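Local coordinates for protein lactococcus lactis MG1363 DpsA (Lactococcus lactis, PDB 1ZS3) that probably binds DNA and helps protect it under oxidative stress, as a dodecameric Dps protein of the ferritin-like family, at residues A[41-54]-A[107-121]. Sequence-based numbering, arbitrary orientation.
Sequences ENIRLTQAGIYAKS and KYWTDEDLLESFIVD
The phenyl ring of Phe118 is sandwiched between Leu45 and the guanidinium of Arg44. CD2 of Leu45 stands over one face, 3.5 Å from the ring centroid, as a CH-pi contact; across the other face the guanidinium lies nearly flat, in an off-centre cation-pi stack. At the ring's edge CB of Ala48 completes the hole of Leu45, Arg44, Ala48 and Glu41 into which Phe118 fits as a knob. Bends at chi2 (-97°) and chi3 (-72°) lay the Arg44 guanidinium over the ring, and NH2 of Arg44 donates a nearly straight bond of 2.6 Å to Ser117 OG, which lies close to the guanidinium plane; this bond helps to fix the rotation of the group. The guanidinium's weak salt bridge to Asp121 is doubtful, because the position of OD1 is not secure. Farther along, Ala48 CB rests on CD2 of Leu114.

Where helix 27-51 ends, the carboxylate of Asp111 grips two successive backbone N-H groups with syn lone pairs: OD2 takes Lys53 N at 3.1 Å and OD1 takes Ser54 N at 3.3 Å. At the last turn of that helix, Lys107 runs along one face of the Tyr51 ring, its CB 3.4 Å from the ring centroid; its NZ forms a salt bridge with Glu92 of a second subunit, and Tyr51 OH a hydrogen bond with Val86 O of that same subunit. An alanine in place of Tyr51 would probably leave the Lys107 chain without its aromatic support and that carbonyl without its hydroxyl partner. The axes of 41-51 and 111-121 run antiparallel at 164° and come within 11.2 Å, as part of the four-helix bundle of the ferritin-like Dps fold, with a second subunit of the dodecamer packed along segment 41-54.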
loop_
_atom_site.group_PDB
_atom_site.type_symbol
_atom_site.label_atom_id
_atom_site.label_comp_id
_atom_site.label_asym_id
_atom_site.label_seq_id
_atom_site.Cartn_x
_atom_site.Cartn_y
_atom_site.Cartn_z
ATOM N N GLU A 41 33.640 8.947 -1.021
ATOM C CA GLU A 41 32.536 9.865 -1.311
ATOM C C GLU A 41 31.403 9.692 -0.309
ATOM O O GLU A 41 30.925 10.662 0.196
ATOM C CB GLU A 41 31.984 9.639 -2.702
ATOM C CG GLU A 41 31.355 10.891 -3.244
ATOM C CD GLU A 41 32.353 11.862 -3.810
ATOM O OE1 GLU A 41 32.518 12.947 -3.212
ATOM O OE2 GLU A 41 32.964 11.530 -4.848
ATOM N N ASN A 42 30.987 8.478 -0.012
ATOM C CA ASN A 42 29.986 8.233 1.007
ATOM C C ASN A 42 30.223 9.028 2.284
ATOM O O ASN A 42 29.301 9.623 2.856
ATOM C CB ASN A 42 29.888 6.728 1.312
ATOM C CG ASN A 42 28.905 6.415 2.405
ATOM O OD1 ASN A 42 29.202 5.658 3.314
ATOM N ND2 ASN A 42 27.722 6.982 2.302
ATOM N N ILE A 43 31.460 9.025 2.740
ATOM C CA ILE A 43 31.831 9.691 3.993
ATOM C C ILE A 43 31.789 11.197 3.785
ATOM O O ILE A 43 31.320 11.958 4.619
ATOM C CB ILE A 43 33.236 9.238 4.469
ATOM C CG1 ILE A 43 33.359 7.709 4.357
ATOM C CG2 ILE A 43 33.523 9.799 5.858
ATOM C CD1 ILE A 43 33.649 6.978 5.645
ATOM N N ARG A 44 32.255 11.625 2.641
ATOM C CA ARG A 44 32.272 13.028 2.292
ATOM C C ARG A 44 30.879 13.596 2.194
ATOM O O ARG A 44 30.660 14.748 2.560
ATOM C CB ARG A 44 33.025 13.211 0.958
ATOM C CG ARG A 44 34.533 13.475 1.088
ATOM C CD ARG A 44 34.872 14.949 1.024
ATOM N NE ARG A 44 34.711 15.453 -0.347
ATOM C CZ ARG A 44 34.256 16.664 -0.674
ATOM N NH1 ARG A 44 33.887 17.568 0.242
ATOM N NH2 ARG A 44 34.169 16.955 -1.961
ATOM N N LEU A 45 29.939 12.783 1.702
ATOM C CA LEU A 45 28.544 13.154 1.489
ATOM C C LEU A 45 27.822 12.982 2.767
ATOM O O LEU A 45 26.899 13.723 3.030
ATOM C CB LEU A 45 27.881 12.267 0.425
ATOM C CG LEU A 45 28.318 12.582 -1.017
ATOM C CD1 LEU A 45 28.068 11.441 -1.945
ATOM C CD2 LEU A 45 27.630 13.865 -1.538
ATOM N N THR A 46 28.203 11.987 3.576
ATOM C CA THR A 46 27.770 11.910 4.951
ATOM C C THR A 46 28.168 13.145 5.761
ATOM O O THR A 46 27.359 13.673 6.540
ATOM C CB THR A 46 28.363 10.693 5.613
ATOM O OG1 THR A 46 27.844 9.505 4.998
ATOM C CG2 THR A 46 27.911 10.580 7.047
ATOM N N GLN A 47 29.405 13.621 5.614
ATOM C CA GLN A 47 29.818 14.853 6.293
ATOM C C GLN A 47 28.971 16.041 5.834
ATOM O O GLN A 47 28.428 16.767 6.670
ATOM C CB GLN A 47 31.304 15.139 6.022
ATOM C CG GLN A 47 31.751 16.589 6.373
ATOM C CD GLN A 47 33.233 16.816 6.174
ATOM O OE1 GLN A 47 33.674 17.063 5.046
ATOM N NE2 GLN A 47 33.999 16.733 7.260
ATOM N N ALA A 48 28.881 16.247 4.531
ATOM C CA ALA A 48 28.124 17.378 3.969
ATOM C C ALA A 48 26.608 17.299 4.295
ATOM O O ALA A 48 25.938 18.310 4.475
ATOM C CB ALA A 48 28.377 17.474 2.442
ATOM N N GLY A 49 26.116 16.067 4.424
ATOM C CA GLY A 49 24.712 15.789 4.663
ATOM C C GLY A 49 24.384 16.178 6.070
ATOM O O GLY A 49 23.222 16.235 6.428
ATOM N N ILE A 50 25.434 16.385 6.872
ATOM C CA ILE A 50 25.329 16.755 8.271
ATOM C C ILE A 50 25.565 18.241 8.576
ATOM O O ILE A 50 24.898 18.785 9.435
ATOM C CB ILE A 50 26.260 15.870 9.127
ATOM C CG1 ILE A 50 25.658 14.492 9.287
ATOM C CG2 ILE A 50 26.498 16.463 10.511
ATOM C CD1 ILE A 50 26.502 13.546 10.033
ATOM N N TYR A 51 26.468 18.873 7.852
ATOM C CA TYR A 51 26.912 20.251 8.226
ATOM C C TYR A 51 26.432 21.318 7.267
ATOM O O TYR A 51 26.618 22.491 7.530
ATOM C CB TYR A 51 28.464 20.341 8.327
ATOM C CG TYR A 51 29.034 19.718 9.604
ATOM C CD1 TYR A 51 28.860 20.344 10.814
ATOM C CD2 TYR A 51 29.700 18.485 9.587
ATOM C CE1 TYR A 51 29.352 19.802 11.980
ATOM C CE2 TYR A 51 30.191 17.923 10.749
ATOM C CZ TYR A 51 30.011 18.594 11.949
ATOM O OH TYR A 51 30.485 18.067 13.125
ATOM N N ALA A 52 25.861 20.940 6.148
ATOM C CA ALA A 52 25.286 21.904 5.230
ATOM C C ALA A 52 24.128 22.605 5.909
ATOM O O ALA A 52 23.509 22.065 6.806
ATOM C CB ALA A 52 24.852 21.233 3.936
ATOM N N LYS A 53 23.864 23.853 5.563
ATOM C CA LYS A 53 22.854 24.641 6.275
ATOM C C LYS A 53 21.422 24.317 5.787
ATOM O O LYS A 53 20.584 23.829 6.573
ATOM C CB LYS A 53 23.197 26.130 6.135
ATOM C CG LYS A 53 24.668 26.541 6.461
ATOM C CD LYS A 53 25.241 26.057 7.836
ATOM C CE LYS A 53 26.756 26.374 7.963
ATOM N NZ LYS A 53 27.659 25.152 8.080
ATOM N N SER A 54 21.153 24.529 4.474
ATOM C CA SER A 54 19.838 24.306 3.855
ATOM C C SER A 54 19.415 22.891 4.089
ATOM O O SER A 54 20.110 21.970 3.652
ATOM C CB SER A 54 19.934 24.559 2.357
ATOM O OG SER A 54 18.823 24.031 1.671
ATOM N N LYS A 107 33.219 21.173 7.240
ATOM C CA LYS A 107 32.065 21.533 8.062
ATOM C C LYS A 107 31.782 23.022 8.143
ATOM O O LYS A 107 30.661 23.462 8.373
ATOM C CB LYS A 107 32.169 20.906 9.455
ATOM C CG LYS A 107 33.321 21.324 10.343
ATOM C CD LYS A 107 33.470 20.389 11.562
ATOM C CE LYS A 107 34.565 19.316 11.367
ATOM N NZ LYS A 107 34.366 17.958 12.056
ATOM N N TYR A 108 32.786 23.852 7.869
ATOM C CA TYR A 108 32.662 25.313 7.874
ATOM C C TYR A 108 32.692 25.921 6.484
ATOM O O TYR A 108 32.684 27.139 6.353
ATOM C CB TYR A 108 33.803 25.954 8.700
ATOM C CG TYR A 108 33.973 25.392 10.078
ATOM C CD1 TYR A 108 32.962 25.522 11.023
ATOM C CD2 TYR A 108 35.143 24.723 10.438
ATOM C CE1 TYR A 108 33.100 25.000 12.292
ATOM C CE2 TYR A 108 35.292 24.202 11.703
ATOM C CZ TYR A 108 34.265 24.339 12.628
ATOM O OH TYR A 108 34.395 23.817 13.894
ATOM N N TRP A 109 32.799 25.088 5.446
ATOM C CA TRP A 109 32.613 25.552 4.083
ATOM C C TRP A 109 31.189 26.017 3.883
ATOM O O TRP A 109 30.290 25.660 4.632
ATOM C CB TRP A 109 32.881 24.435 3.072
ATOM C CG TRP A 109 34.293 24.023 2.890
ATOM C CD1 TRP A 109 35.368 24.379 3.661
ATOM C CD2 TRP A 109 34.814 23.135 1.875
ATOM N NE1 TRP A 109 36.515 23.761 3.188
ATOM C CE2 TRP A 109 36.185 23.012 2.085
ATOM C CE3 TRP A 109 34.229 22.460 0.793
ATOM C CZ2 TRP A 109 37.018 22.208 1.271
ATOM C CZ3 TRP A 109 35.050 21.664 -0.016
ATOM C CH2 TRP A 109 36.409 21.568 0.223
ATOM N N THR A 110 30.992 26.766 2.807
ATOM C CA THR A 110 29.675 27.170 2.431
ATOM C C THR A 110 29.007 26.097 1.545
ATOM O O THR A 110 29.679 25.243 0.949
ATOM C CB THR A 110 29.797 28.515 1.750
ATOM O OG1 THR A 110 28.534 29.182 1.844
ATOM C CG2 THR A 110 30.038 28.383 0.237
ATOM N N ASP A 111 27.676 26.139 1.509
ATOM C CA ASP A 111 26.878 25.220 0.729
ATOM C C ASP A 111 27.243 25.253 -0.727
ATOM O O ASP A 111 27.347 24.209 -1.345
ATOM C CB ASP A 111 25.382 25.484 0.933
ATOM C CG ASP A 111 24.929 25.156 2.327
ATOM O OD1 ASP A 111 23.730 25.355 2.600
ATOM O OD2 ASP A 111 25.705 24.720 3.207
ATOM N N GLU A 112 27.424 26.446 -1.293
ATOM C CA GLU A 112 27.829 26.576 -2.685
ATOM C C GLU A 112 29.156 25.864 -2.918
ATOM O O GLU A 112 29.367 25.206 -3.944
ATOM C CB GLU A 112 27.900 28.048 -3.120
ATOM C CG GLU A 112 26.559 28.824 -3.006
ATOM C CD GLU A 112 26.074 29.187 -1.553
ATOM O OE1 GLU A 112 24.877 28.918 -1.226
ATOM O OE2 GLU A 112 26.845 29.736 -0.720
ATOM N N ASP A 113 30.072 25.937 -1.943
ATOM C CA ASP A 113 31.397 25.332 -2.111
ATOM C C ASP A 113 31.367 23.813 -1.905
ATOM O O ASP A 113 32.105 23.109 -2.568
ATOM C CB ASP A 113 32.464 25.957 -1.176
ATOM C CG ASP A 113 32.800 27.452 -1.533
ATOM O OD1 ASP A 113 32.952 27.752 -2.739
ATOM O OD2 ASP A 113 32.932 28.363 -0.689
ATOM N N LEU A 114 30.553 23.304 -0.987
ATOM C CA LEU A 114 30.431 21.849 -0.859
ATOM C C LEU A 114 29.955 21.254 -2.167
ATOM O O LEU A 114 30.490 20.268 -2.631
ATOM C CB LEU A 114 29.451 21.514 0.256
ATOM C CG LEU A 114 29.994 21.835 1.656
ATOM C CD1 LEU A 114 28.841 22.123 2.561
ATOM C CD2 LEU A 114 30.794 20.652 2.181
ATOM N N LEU A 115 28.950 21.876 -2.777
ATOM C CA LEU A 115 28.361 21.340 -4.007
ATOM C C LEU A 115 29.378 21.304 -5.089
ATOM O O LEU A 115 29.506 20.301 -5.790
ATOM C CB LEU A 115 27.164 22.161 -4.448
ATOM C CG LEU A 115 25.853 21.487 -4.025
ATOM C CD1 LEU A 115 25.739 21.303 -2.530
ATOM C CD2 LEU A 115 24.688 22.260 -4.532
ATOM N N GLU A 116 30.127 22.389 -5.204
ATOM C CA GLU A 116 31.169 22.512 -6.217
ATOM C C GLU A 116 32.281 21.449 -6.077
ATOM O O GLU A 116 32.793 20.947 -7.071
ATOM C CB GLU A 116 31.737 23.914 -6.152
ATOM C CG GLU A 116 32.265 24.410 -7.487
ATOM C CD GLU A 116 32.364 25.917 -7.531
ATOM O OE1 GLU A 116 31.428 26.575 -8.083
ATOM O OE2 GLU A 116 33.365 26.422 -6.963
ATOM N N SER A 117 32.608 21.078 -4.853
ATOM C CA SER A 117 33.571 20.035 -4.600
ATOM C C SER A 117 33.059 18.674 -5.017
ATOM O O SER A 117 33.863 17.816 -5.411
ATOM C CB SER A 117 33.936 20.026 -3.138
ATOM O OG SER A 117 33.041 19.233 -2.394
ATOM N N PHE A 118 31.737 18.475 -4.961
ATOM C CA PHE A 118 31.159 17.208 -5.366
ATOM C C PHE A 118 31.037 17.109 -6.853
ATOM O O PHE A 118 31.067 16.004 -7.352
ATOM C CB PHE A 118 29.819 16.987 -4.691
ATOM C CG PHE A 118 29.941 16.634 -3.248
ATOM C CD1 PHE A 118 30.683 15.557 -2.850
ATOM C CD2 PHE A 118 29.346 17.405 -2.289
ATOM C CE1 PHE A 118 30.793 15.234 -1.507
ATOM C CE2 PHE A 118 29.459 17.098 -0.954
ATOM C CZ PHE A 118 30.190 16.019 -0.561
ATOM N N ILE A 119 30.970 18.237 -7.548
ATOM C CA ILE A 119 30.839 18.175 -9.017
ATOM C C ILE A 119 32.145 17.667 -9.542
ATOM O O ILE A 119 32.169 16.819 -10.422
ATOM C CB ILE A 119 30.523 19.548 -9.653
ATOM C CG1 ILE A 119 29.093 19.958 -9.295
ATOM C CG2 ILE A 119 30.684 19.499 -11.166
ATOM C CD1 ILE A 119 28.819 21.397 -9.473
ATOM N N VAL A 120 33.217 18.197 -8.967
ATOM C CA VAL A 120 34.614 17.838 -9.310
ATOM C C VAL A 120 34.914 16.403 -8.905
ATOM O O VAL A 120 35.284 15.600 -9.742
ATOM C CB VAL A 120 35.643 18.843 -8.634
ATOM C CG1 VAL A 120 37.056 18.326 -8.686
ATOM C CG2 VAL A 120 35.543 20.220 -9.321
ATOM N N ASP A 121 34.741 16.072 -7.628
ATOM C CA ASP A 121 34.727 14.691 -7.174
ATOM C C ASP A 121 34.090 13.706 -8.187
ATOM O O ASP A 121 34.703 12.694 -8.524
ATOM C CB ASP A 121 33.957 14.610 -5.850
ATOM C CG ASP A 121 34.846 14.661 -4.649
ATOM O OD1 ASP A 121 34.522 14.117 -3.571
ATOM O OD2 ASP A 121 35.917 15.251 -4.687
#